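Local coordinates for protein ribonucleoside-diphosphate reductase subunit beta (Clostridium botulinum, PDB 6ZJK) that forms the di-iron small (R2) subunit of a class I ribonucleotide reductase, which probably supplies the radical needed to reduce ribonucleoside diphosphates to deoxyribonucleotides, at residues Ile100-Leu103 with Asn104-Asp107; Leu171-Asn174 with Lys175-Gly179; Tyr201-Glu204 with Gly205-Tyr209. All coordinates share one frame; numbering follows the deposited sequence.

Contact 1 (Ile100-Leu103 with Asn104-Asp107). With FE (Fe (III) ion), chain H.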
ATOM      1  N   ILE A 100      20.402  12.626   0.625  1.00 42.61           N
ATOM      2  CA  ILE A 100      19.071  12.500   0.050  1.00 42.19           C
ATOM      3  C   ILE A 100      19.048  11.417  -1.030  1.00 40.57           C
ATOM      4  O   ILE A 100      18.024  10.758  -1.233  1.00 41.49           O
ATOM      5  CB  ILE A 100      18.564  13.870  -0.429  1.00 38.72           C
ATOM      6  CG1 ILE A 100      17.031  13.864  -0.444  1.00 44.03           C
ATOM      7  CG2 ILE A 100      19.120  14.203  -1.771  1.00 38.83           C
ATOM      8  CD1 ILE A 100      16.413  15.235  -0.389  1.00 46.04           C
ATOM      9  N   SER A 101      20.170  11.174  -1.705  1.00 40.58           N
ATOM     10  CA  SER A 101      20.121  10.027  -2.609  1.00 44.41           C
ATOM     11  C   SER A 101      20.109   8.717  -1.823  1.00 39.40           C
ATOM     12  O   SER A 101      19.361   7.791  -2.158  1.00 43.52           O
ATOM     13  CB  SER A 101      21.291  10.061  -3.581  1.00 42.57           C
ATOM     14  OG  SER A 101      21.453   8.809  -4.217  1.00 48.04           O
ATOM     15  N   PHE A 102      20.778   8.637  -0.675  1.00 38.65           N
ATOM     16  CA  PHE A 102      20.724   7.446   0.171  1.00 36.49           C
ATOM     17  C   PHE A 102      19.333   7.218   0.741  1.00 41.36           C
ATOM     18  O   PHE A 102      18.820   6.092   0.709  1.00 37.91           O
ATOM     19  CB  PHE A 102      21.742   7.579   1.306  1.00 36.10           C
ATOM     20  CG  PHE A 102      21.755   6.418   2.247  1.00 39.68           C
ATOM     21  CD1 PHE A 102      22.052   5.137   1.794  1.00 39.75           C
ATOM     22  CD2 PHE A 102      21.469   6.603   3.588  1.00 40.09           C
ATOM     23  CE1 PHE A 102      22.066   4.065   2.667  1.00 36.60           C
ATOM     24  CE2 PHE A 102      21.479   5.525   4.468  1.00 41.20           C
ATOM     25  CZ  PHE A 102      21.793   4.259   4.001  1.00 40.09           C
ATOM     26  N   LEU A 103      18.689   8.273   1.241  1.00 34.62           N
ATOM     27  CA  LEU A 103      17.365   8.098   1.818  1.00 39.99           C
ATOM     28  C   LEU A 103      16.348   7.655   0.759  1.00 42.44           C
ATOM     29  O   LEU A 103      15.481   6.811   1.036  1.00 36.31           O
ATOM     30  CB  LEU A 103      16.923   9.394   2.502  1.00 38.86           C
ATOM     31  CG  LEU A 103      17.785   9.907   3.664  1.00 37.94           C
ATOM     32  CD1 LEU A 103      17.118  11.083   4.384  1.00 33.45           C
ATOM     33  CD2 LEU A 103      18.157   8.796   4.662  1.00 37.35           C
ATOM     34  N   ASN A 104      16.477   8.162  -0.472  1.00 35.04           N
ATOM     35  CA  ASN A 104      15.585   7.735  -1.554  1.00 35.49           C
ATOM     36  C   ASN A 104      15.760   6.256  -1.855  1.00 36.32           C
ATOM     37  O   ASN A 104      14.792   5.560  -2.182  1.00 38.44           O
ATOM     38  CB  ASN A 104      15.842   8.562  -2.831  1.00 35.90           C
ATOM     39  CG  ASN A 104      14.786   8.313  -3.928  1.00 42.90           C
ATOM     40  OD1 ASN A 104      13.587   8.516  -3.728  1.00 36.15           O
ATOM     41  ND2 ASN A 104      15.241   7.881  -5.087  1.00 43.09           N
ATOM     42  N   PHE A 105      16.989   5.759  -1.767  1.00 38.04           N
ATOM     43  CA  PHE A 105      17.202   4.326  -1.888  1.00 38.26           C
ATOM     44  C   PHE A 105      16.504   3.569  -0.755  1.00 39.69           C
ATOM     45  O   PHE A 105      15.893   2.518  -0.991  1.00 39.40           O
ATOM     46  CB  PHE A 105      18.702   4.014  -1.897  1.00 38.43           C
ATOM     47  CG  PHE A 105      19.007   2.592  -1.544  1.00 48.26           C
ATOM     48  CD1 PHE A 105      19.021   1.614  -2.528  1.00 44.93           C
ATOM     49  CD2 PHE A 105      19.236   2.217  -0.215  1.00 44.29           C
ATOM     50  CE1 PHE A 105      19.289   0.293  -2.196  1.00 48.46           C
ATOM     51  CE2 PHE A 105      19.486   0.907   0.116  1.00 42.50           C
ATOM     52  CZ  PHE A 105      19.521  -0.057  -0.867  1.00 49.89           C
ATOM     53  N   LEU A 106      16.526   4.102   0.458  1.00 35.14           N
ATOM     54  CA  LEU A 106      15.934   3.418   1.608  1.00 38.88           C
ATOM     55  C   LEU A 106      14.424   3.208   1.484  1.00 40.21           C
ATOM     56  O   LEU A 106      13.955   2.151   1.605  1.00 35.87           O
ATOM     57  CB  LEU A 106      16.299   4.097   2.907  1.00 35.45           C
ATOM     58  CG  LEU A 106      17.735   4.064   3.375  1.00 39.99           C
ATOM     59  CD1 LEU A 106      17.898   4.662   4.719  1.00 35.48           C
ATOM     60  CD2 LEU A 106      18.445   2.766   3.244  1.00 37.35           C
ATOM     61  N   ASP A 107      13.720   4.267   1.196  1.00 36.69           N
ATOM     62  CA  ASP A 107      12.322   4.220   1.010  1.00 42.50           C
ATOM     63  C   ASP A 107      11.948   3.403  -0.233  1.00 40.48           C
ATOM     64  O   ASP A 107      10.958   2.771  -0.224  1.00 40.68           O
ATOM     65  CB  ASP A 107      11.733   5.588   0.964  1.00 38.90           C
ATOM     66  CG  ASP A 107      11.625   6.239   2.319  1.00 48.06           C
ATOM     67  OD1 ASP A 107      11.107   5.678   3.257  1.00 45.10           O
ATOM     68  OD2 ASP A 107      12.020   7.358   2.449  1.00 46.07           O
TER
HETATM   69 FE    FE H 404      10.022   6.265   5.088  0.76 48.13          FE
HETATM   70  O   HOH W   1       9.108   6.069   7.313  0.70 38.53           O
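Leu106 lies over one face of the Phe102 ring, one helical turn further along helix 90-118. This is a CH-pi contact: CG of Leu106 is 4.2 Å from the centroid of the Phe102 ring and 16° off its normal, slightly toward the rim. On that same face the two methyls fork about CZ, both just past the rim: CD1 lies 3.7 Å from CE2 of Phe102, and CD2 near CZ and CE1. With CG of Phe102 anti to its backbone N (chi1 179°), the ring leans forward along the helix to meet the leucine.

The other apolar contacts are looser. Leu103, three residues before Leu106, brings its CD2 to 4.1 Å from Leu106 CD1, and the Phe105 ring meets Phe102 obliquely. Beyond the helix, Phe102 is also met by the ring of Trp282, and Phe105 packs edge-to-face on Phe29 of the second subunit.

Four backbone hydrogen bonds of the i to i+4 kind join the two halves. They run from the amides of Asn104, Phe105, Leu106 and Asp107 back to Ile100, Ser101, Phe102 and Leu103. The last is the straightest: Asp107 N to Leu103 O is 3.1 Å, with an angle of 170° at the hydrogen.

The polar side chains find their partners beyond this turn, in buried surroundings. Asn104 ND2 bonds to the backbone O of Arg49 in the second subunit. Asp107 OD1 binds iron at 2.2 Å, on a metal completed by Glu137, His140 and a water.

Asp107 OD2 stays off the metal and is hydrogen-bonded to Tyr144 OH, so the two carboxylate oxygens have separate tasks: one coordinates, the other is tied down. That second bond should fix the rotation of the carboxylate and hold it in monodentate geometry at the iron.

Contact 2 (Leu171-Asn174 with Lys175-Gly179)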
ATOM      1  N   LEU A 171      27.463   3.036  -2.877  1.00 56.12           N
ATOM      2  CA  LEU A 171      27.087   1.826  -3.524  1.00 54.59           C
ATOM      3  C   LEU A 171      27.219   0.607  -2.640  1.00 58.09           C
ATOM      4  O   LEU A 171      26.352  -0.190  -2.609  1.00 58.68           O
ATOM      5  CB  LEU A 171      27.905   1.629  -4.766  1.00 57.75           C
ATOM      6  CG  LEU A 171      27.309   0.895  -5.938  1.00 59.62           C
ATOM      7  CD1 LEU A 171      28.304  -0.007  -6.558  1.00 64.39           C
ATOM      8  CD2 LEU A 171      26.107   0.100  -5.564  1.00 57.71           C
ATOM      9  N   GLU A 172      28.303   0.447  -1.924  1.00 58.78           N
ATOM     10  CA  GLU A 172      28.448  -0.753  -1.118  1.00 58.13           C
ATOM     11  C   GLU A 172      27.430  -0.816  -0.007  1.00 54.51           C
ATOM     12  O   GLU A 172      26.968  -1.856   0.299  1.00 57.34           O
ATOM     13  CB  GLU A 172      29.860  -0.951  -0.592  1.00 65.45           C
ATOM     14  CG  GLU A 172      30.909  -1.287  -1.644  1.00 74.95           C
ATOM     15  CD  GLU A 172      30.823  -2.688  -2.230  1.00 85.06           C
ATOM     16  OE1 GLU A 172      30.533  -3.661  -1.494  1.00 83.53           O
ATOM     17  OE2 GLU A 172      31.044  -2.814  -3.457  1.00 88.13           O
ATOM     18  N   ARG A 173      27.101   0.308   0.589  1.00 50.77           N
ATOM     19  CA  ARG A 173      26.097   0.377   1.617  1.00 53.12           C
ATOM     20  C   ARG A 173      24.813  -0.176   1.051  1.00 56.22           C
ATOM     21  O   ARG A 173      24.251  -1.116   1.581  1.00 55.84           O
ATOM     22  CB  ARG A 173      25.880   1.802   2.039  1.00 51.55           C
ATOM     23  CG  ARG A 173      26.713   2.266   3.190  1.00 49.37           C
ATOM     24  CD  ARG A 173      25.983   3.275   4.056  1.00 50.55           C
ATOM     25  NE  ARG A 173      25.331   2.658   5.193  1.00 46.15           N
ATOM     26  CZ  ARG A 173      24.640   3.302   6.098  1.00 44.63           C
ATOM     27  NH1 ARG A 173      24.112   2.640   7.069  1.00 48.31           N
ATOM     28  NH2 ARG A 173      24.474   4.574   6.069  1.00 39.99           N
ATOM     29  N   ASN A 174      24.410   0.346  -0.090  1.00 53.66           N
ATOM     30  CA  ASN A 174      23.220  -0.083  -0.783  1.00 51.98           C
ATOM     31  C   ASN A 174      23.192  -1.561  -1.001  1.00 54.57           C
ATOM     32  O   ASN A 174      22.248  -2.196  -0.688  1.00 57.69           O
ATOM     33  CB  ASN A 174      23.056   0.664  -2.076  1.00 48.66           C
ATOM     34  CG  ASN A 174      22.588   2.066  -1.874  1.00 49.74           C
ATOM     35  OD1 ASN A 174      22.484   2.523  -0.786  1.00 47.13           O
ATOM     36  ND2 ASN A 174      22.319   2.744  -2.930  1.00 43.91           N
ATOM     37  N   LYS A 175      24.259  -2.134  -1.463  1.00 54.45           N
ATOM     38  CA  LYS A 175      24.273  -3.549  -1.665  1.00 54.03           C
ATOM     39  C   LYS A 175      24.145  -4.317  -0.388  1.00 54.35           C
ATOM     40  O   LYS A 175      23.523  -5.327  -0.346  1.00 54.04           O
ATOM     41  CB  LYS A 175      25.552  -3.928  -2.330  1.00 62.39           C
ATOM     42  CG  LYS A 175      25.505  -3.720  -3.804  1.00 65.80           C
ATOM     43  CD  LYS A 175      26.857  -3.320  -4.303  1.00 70.59           C
ATOM     44  CE  LYS A 175      27.740  -4.508  -4.546  1.00 72.64           C
ATOM     45  NZ  LYS A 175      28.765  -4.190  -5.554  1.00 77.33           N
ATOM     46  N   PHE A 176      24.789  -3.856   0.649  1.00 51.76           N
ATOM     47  CA  PHE A 176      24.698  -4.511   1.920  1.00 54.30           C
ATOM     48  C   PHE A 176      23.259  -4.549   2.390  1.00 52.42           C
ATOM     49  O   PHE A 176      22.735  -5.568   2.635  1.00 50.72           O
ATOM     50  CB  PHE A 176      25.526  -3.760   2.941  1.00 51.11           C
ATOM     51  CG  PHE A 176      25.409  -4.292   4.332  1.00 59.09           C
ATOM     52  CD1 PHE A 176      26.000  -5.468   4.676  1.00 62.93           C
ATOM     53  CD2 PHE A 176      24.711  -3.623   5.281  1.00 56.44           C
ATOM     54  CE1 PHE A 176      25.887  -5.968   5.936  1.00 56.99           C
ATOM     55  CE2 PHE A 176      24.589  -4.116   6.542  1.00 55.72           C
ATOM     56  CZ  PHE A 176      25.190  -5.281   6.871  1.00 53.63           C
ATOM     57  N   ILE A 177      22.624  -3.413   2.427  1.00 49.20           N
ATOM     58  CA  ILE A 177      21.278  -3.327   2.972  1.00 52.38           C
ATOM     59  C   ILE A 177      20.295  -4.147   2.139  1.00 54.33           C
ATOM     60  O   ILE A 177      19.453  -4.866   2.688  1.00 50.93           O
ATOM     61  CB  ILE A 177      20.855  -1.852   3.079  1.00 54.27           C
ATOM     62  CG1 ILE A 177      21.697  -1.150   4.157  1.00 54.77           C
ATOM     63  CG2 ILE A 177      19.375  -1.746   3.375  1.00 50.86           C
ATOM     64  CD1 ILE A 177      21.504   0.370   4.242  1.00 47.76           C
ATOM     65  N   ALA A 178      20.381  -4.057   0.809  1.00 55.06           N
ATOM     66  CA  ALA A 178      19.450  -4.798  -0.041  1.00 54.34           C
ATOM     67  C   ALA A 178      19.667  -6.302   0.051  1.00 52.80           C
ATOM     68  O   ALA A 178      18.713  -7.072  -0.102  1.00 54.19           O
ATOM     69  CB  ALA A 178      19.582  -4.340  -1.500  1.00 45.74           C
ATOM     70  N   GLY A 179      20.902  -6.733   0.306  1.00 52.42           N
ATOM     71  CA  GLY A 179      21.206  -8.157   0.342  1.00 53.46           C
ATOM     72  C   GLY A 179      20.517  -8.919   1.461  1.00 56.09           C
ATOM     73  O   GLY A 179      20.226 -10.110   1.314  1.00 53.10           O
TER
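Lys175 folds back along helix 168-186 over Leu171 and Glu172, and its side chain can be followed atom by atom. CB sits 3.6 Å from the carbonyl O of Glu172. With CG anti to its own carbonyl carbon (chi1 -82°), the chain turns back toward the preceding turn, and CG passes the carbonyl O of Leu171. CD rests against the same oxygen and against the methyl CD2 of Leu171, 3.7 Å away, an aliphatic contact beneath the charged end. CE comes to 3.9 Å from Glu172 OE2. NZ finishes 3.4 Å from that same OE2 of Glu172, a salt bridge whose hydrogen bond is weak. Glu172 contributes by bending at chi2 (-72°), which brings its carboxylate round to the lysine. A second, long and weak ion pair links NZ to Glu31 of the second subunit, whose side chain also packs on Leu171.

Regular i to i+4 backbone bonds run underneath. Lys175 N reaches Leu171 O, and Ile177 N meets Arg173 O at 2.9 Å with a nearly straight 168° angle.

Round the other side of the helix, Ile177 CD1 stands obliquely by the guanidinium of Arg173, 4.5 Å from NH1 of Arg173. That arginine pairs with Glu279 and makes a cation-pi contact with Tyr207.

Within 171-179, an i to i+3 Glu-Lys salt bridge lies on the exposed flank, near the second subunit. Asn174, Ile177 and Ala178 are buried, and the first two pack against helix 90-118 in the all-helical bundle of the ribonucleotide reductase small-subunit fold.

Contact 3 (Tyr201-Glu204 with Gly205-Tyr209). With FE (Fe (III) ion), chain G.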
ATOM      1  N   TYR A 201      13.743  -2.891  11.278  1.00 40.39           N
ATOM      2  CA  TYR A 201      13.745  -2.138  12.519  1.00 40.44           C
ATOM      3  C   TYR A 201      14.979  -1.254  12.604  1.00 39.23           C
ATOM      4  O   TYR A 201      14.899  -0.127  12.915  1.00 38.43           O
ATOM      5  CB  TYR A 201      13.587  -3.087  13.729  1.00 41.46           C
ATOM      6  CG  TYR A 201      13.500  -2.449  15.076  1.00 43.78           C
ATOM      7  CD1 TYR A 201      12.583  -1.514  15.339  1.00 41.88           C
ATOM      8  CD2 TYR A 201      14.350  -2.812  16.092  1.00 46.21           C
ATOM      9  CE1 TYR A 201      12.530  -0.911  16.544  1.00 45.67           C
ATOM     10  CE2 TYR A 201      14.283  -2.225  17.311  1.00 39.93           C
ATOM     11  CZ  TYR A 201      13.363  -1.285  17.528  1.00 44.31           C
ATOM     12  OH  TYR A 201      13.250  -0.656  18.665  1.00 36.56           O
ATOM     13  N   ILE A 202      16.116  -1.793  12.257  1.00 38.54           N
ATOM     14  CA  ILE A 202      17.347  -1.030  12.252  1.00 42.45           C
ATOM     15  C   ILE A 202      17.283   0.123  11.259  1.00 39.53           C
ATOM     16  O   ILE A 202      17.526   1.217  11.611  1.00 39.60           O
ATOM     17  CB  ILE A 202      18.533  -1.920  11.953  1.00 42.78           C
ATOM     18  CG1 ILE A 202      18.829  -2.790  13.149  1.00 40.64           C
ATOM     19  CG2 ILE A 202      19.733  -1.089  11.605  1.00 39.87           C
ATOM     20  CD1 ILE A 202      19.635  -3.993  12.835  1.00 40.25           C
ATOM     21  N   LEU A 203      16.843  -0.171  10.055  1.00 42.28           N
ATOM     22  CA  LEU A 203      16.722   0.805   8.988  1.00 42.30           C
ATOM     23  C   LEU A 203      15.948   2.009   9.386  1.00 40.42           C
ATOM     24  O   LEU A 203      16.400   3.064   9.259  1.00 40.38           O
ATOM     25  CB  LEU A 203      16.157   0.172   7.748  1.00 39.57           C
ATOM     26  CG  LEU A 203      15.849   1.051   6.536  1.00 45.47           C
ATOM     27  CD1 LEU A 203      15.767   0.227   5.297  1.00 39.52           C
ATOM     28  CD2 LEU A 203      14.656   1.918   6.668  1.00 41.46           C
ATOM     29  N   GLU A 204      14.808   1.812   9.972  1.00 42.68           N
ATOM     30  CA  GLU A 204      13.949   2.873  10.400  1.00 39.38           C
ATOM     31  C   GLU A 204      14.321   3.576  11.661  1.00 42.03           C
ATOM     32  O   GLU A 204      14.122   4.728  11.779  1.00 41.31           O
ATOM     33  CB  GLU A 204      12.584   2.274  10.577  1.00 44.44           C
ATOM     34  CG  GLU A 204      12.169   1.550   9.317  1.00 50.37           C
ATOM     35  CD  GLU A 204      10.694   1.492   9.070  1.00 45.22           C
ATOM     36  OE1 GLU A 204      10.049   0.864   9.870  1.00 46.20           O
ATOM     37  OE2 GLU A 204      10.222   2.046   8.072  1.00 42.88           O
ATOM     38  N   GLY A 205      14.824   2.846  12.629  1.00 39.72           N
ATOM     39  CA  GLY A 205      15.166   3.439  13.904  1.00 37.16           C
ATOM     40  C   GLY A 205      16.569   3.982  13.997  1.00 40.51           C
ATOM     41  O   GLY A 205      16.891   4.658  14.980  1.00 38.73           O
ATOM     42  N   ILE A 206      17.421   3.702  13.004  1.00 34.84           N
ATOM     43  CA  ILE A 206      18.813   4.155  13.052  1.00 36.54           C
ATOM     44  C   ILE A 206      19.186   4.957  11.801  1.00 40.60           C
ATOM     45  O   ILE A 206      19.594   6.119  11.908  1.00 35.36           O
ATOM     46  CB  ILE A 206      19.771   2.971  13.236  1.00 33.53           C
ATOM     47  CG1 ILE A 206      19.450   2.224  14.548  1.00 38.77           C
ATOM     48  CG2 ILE A 206      21.237   3.461  13.243  1.00 40.00           C
ATOM     49  CD1 ILE A 206      19.621   3.070  15.804  1.00 36.15           C
ATOM     50  N   TYR A 207      19.041   4.356  10.609  1.00 36.71           N
ATOM     51  CA  TYR A 207      19.540   5.018   9.398  1.00 39.37           C
ATOM     52  C   TYR A 207      18.771   6.306   9.128  1.00 43.23           C
ATOM     53  O   TYR A 207      19.377   7.346   8.867  1.00 41.15           O
ATOM     54  CB  TYR A 207      19.463   4.087   8.176  1.00 44.86           C
ATOM     55  CG  TYR A 207      20.208   2.769   8.323  1.00 43.68           C
ATOM     56  CD1 TYR A 207      21.263   2.634   9.216  1.00 45.00           C
ATOM     57  CD2 TYR A 207      19.835   1.650   7.581  1.00 42.94           C
ATOM     58  CE1 TYR A 207      21.934   1.422   9.359  1.00 42.89           C
ATOM     59  CE2 TYR A 207      20.501   0.435   7.718  1.00 44.80           C
ATOM     60  CZ  TYR A 207      21.547   0.328   8.611  1.00 47.14           C
ATOM     61  OH  TYR A 207      22.222  -0.867   8.761  1.00 45.09           O
ATOM     62  N   PHE A 208      17.476   6.259   9.320  1.00 39.76           N
ATOM     63  CA  PHE A 208      16.700   7.401   9.067  1.00 43.23           C
ATOM     64  C   PHE A 208      16.931   8.500  10.059  1.00 40.45           C
ATOM     65  O   PHE A 208      16.915   9.615   9.697  1.00 42.29           O
ATOM     66  CB  PHE A 208      15.212   7.073   8.865  1.00 36.09           C
ATOM     67  CG  PHE A 208      14.798   7.053   7.445  1.00 45.76           C
ATOM     68  CD1 PHE A 208      14.516   8.197   6.783  1.00 41.99           C
ATOM     69  CD2 PHE A 208      14.744   5.911   6.779  1.00 47.29           C
ATOM     70  CE1 PHE A 208      14.181   8.163   5.472  1.00 46.11           C
ATOM     71  CE2 PHE A 208      14.429   5.867   5.465  1.00 40.62           C
ATOM     72  CZ  PHE A 208      14.148   6.998   4.822  1.00 41.40           C
ATOM     73  N   TYR A 209      17.121   8.158  11.316  1.00 41.06           N
ATOM     74  CA  TYR A 209      17.347   9.132  12.379  1.00 44.35           C
ATOM     75  C   TYR A 209      18.648   9.870  12.161  1.00 38.24           C
ATOM     76  O   TYR A 209      18.743  10.995  12.415  1.00 41.63           O
ATOM     77  CB  TYR A 209      17.182   8.504  13.770  1.00 37.87           C
ATOM     78  CG  TYR A 209      15.750   8.472  14.185  1.00 37.88           C
ATOM     79  CD1 TYR A 209      14.916   7.523  13.721  1.00 36.91           C
ATOM     80  CD2 TYR A 209      15.238   9.417  14.997  1.00 43.85           C
ATOM     81  CE1 TYR A 209      13.597   7.500  14.062  1.00 41.38           C
ATOM     82  CE2 TYR A 209      13.922   9.406  15.351  1.00 42.72           C
ATOM     83  CZ  TYR A 209      13.113   8.437  14.860  1.00 45.09           C
ATOM     84  OH  TYR A 209      11.830   8.430  15.195  1.00 47.34           O
TER
HETATM   85 FE    FE G 403       9.553   3.957   7.378  1.00 43.13          FE
HETATM   86  O   HOH W   1       9.108   6.069   7.313  0.70 38.53           O
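Ile202 and Tyr207 meet across a pi-type turn, at residues 205-207, in helix 190-220 of the ferritin-like R2 bundle. The wider turn changes the spacing of the bumps along the helix: Ile202 now meets a residue five positions on. Its methyl CG2 makes an off-centre CH-pi contact, approaching the Tyr207 ring obliquely, 4.2 Å from the ring centroid and 30° off the normal, and touches CZ and OH at the far end.

At its near end the same ring sits against Leu203, whose side chain it crosses at about a right angle. Tyr207 CD2 comes to 3.5 Å from Leu203 CA; the ring thus leans obliquely on CA of Leu203 and CG2 of Ile202, which both meet it from the same side. Leu203 points the rest of its side chain elsewhere: CG is anti to the backbone N (chi1 175°), which carries CD2 alongside Phe208. There the methyl meets the ring in its plane, at the edge, with CD2 of Leu203 4.0 Å from CD2 of Phe208.

The widened turn also stretches the backbone bonding. Gly205 N and Ile206 N keep i to i+4 bonds to Tyr201 O and Ile202 O, but Leu203 O is shared by two weak ones, from Tyr207 N and Phe208 N. Glu204 O is buried and has no hydrogen-bond partner; the edge of the Tyr209 ring faces it instead, CD1 of Tyr209 being 3.5 Å from Glu204 O.

Outside the turn, Met271 and Met272 pack on Ile202, while Arg310 makes a cation-pi contact with Tyr209.

Glu204 is an iron ligand. Its side chain runs out extended beyond CG to a metal also held by Glu137, Glu238, His241 and a water, and Glu204 OE2 binds that iron at 2.1 Å.

How the contacts relate
From the N terminus the chain passes contact 1 on helix 90-118, contact 2 on helix 168-186 and contact 3 on helix 190-220. All are local: each spans a little over two turns of its helix, closes no long loop, and neither nests in nor crosses another. Their side chains tie the three helices together. Phe102 and Phe105 of contact 1 meet Asn174 of contact 2, Ile177 CD1 lies 3.6 Å from Tyr207 CE2, and Phe208 of contact 3 packs on Leu106 and Asp107. Contacts 1 and 3 also share a water bound to both irons, while contacts 1 and 2 both touch the second subunit.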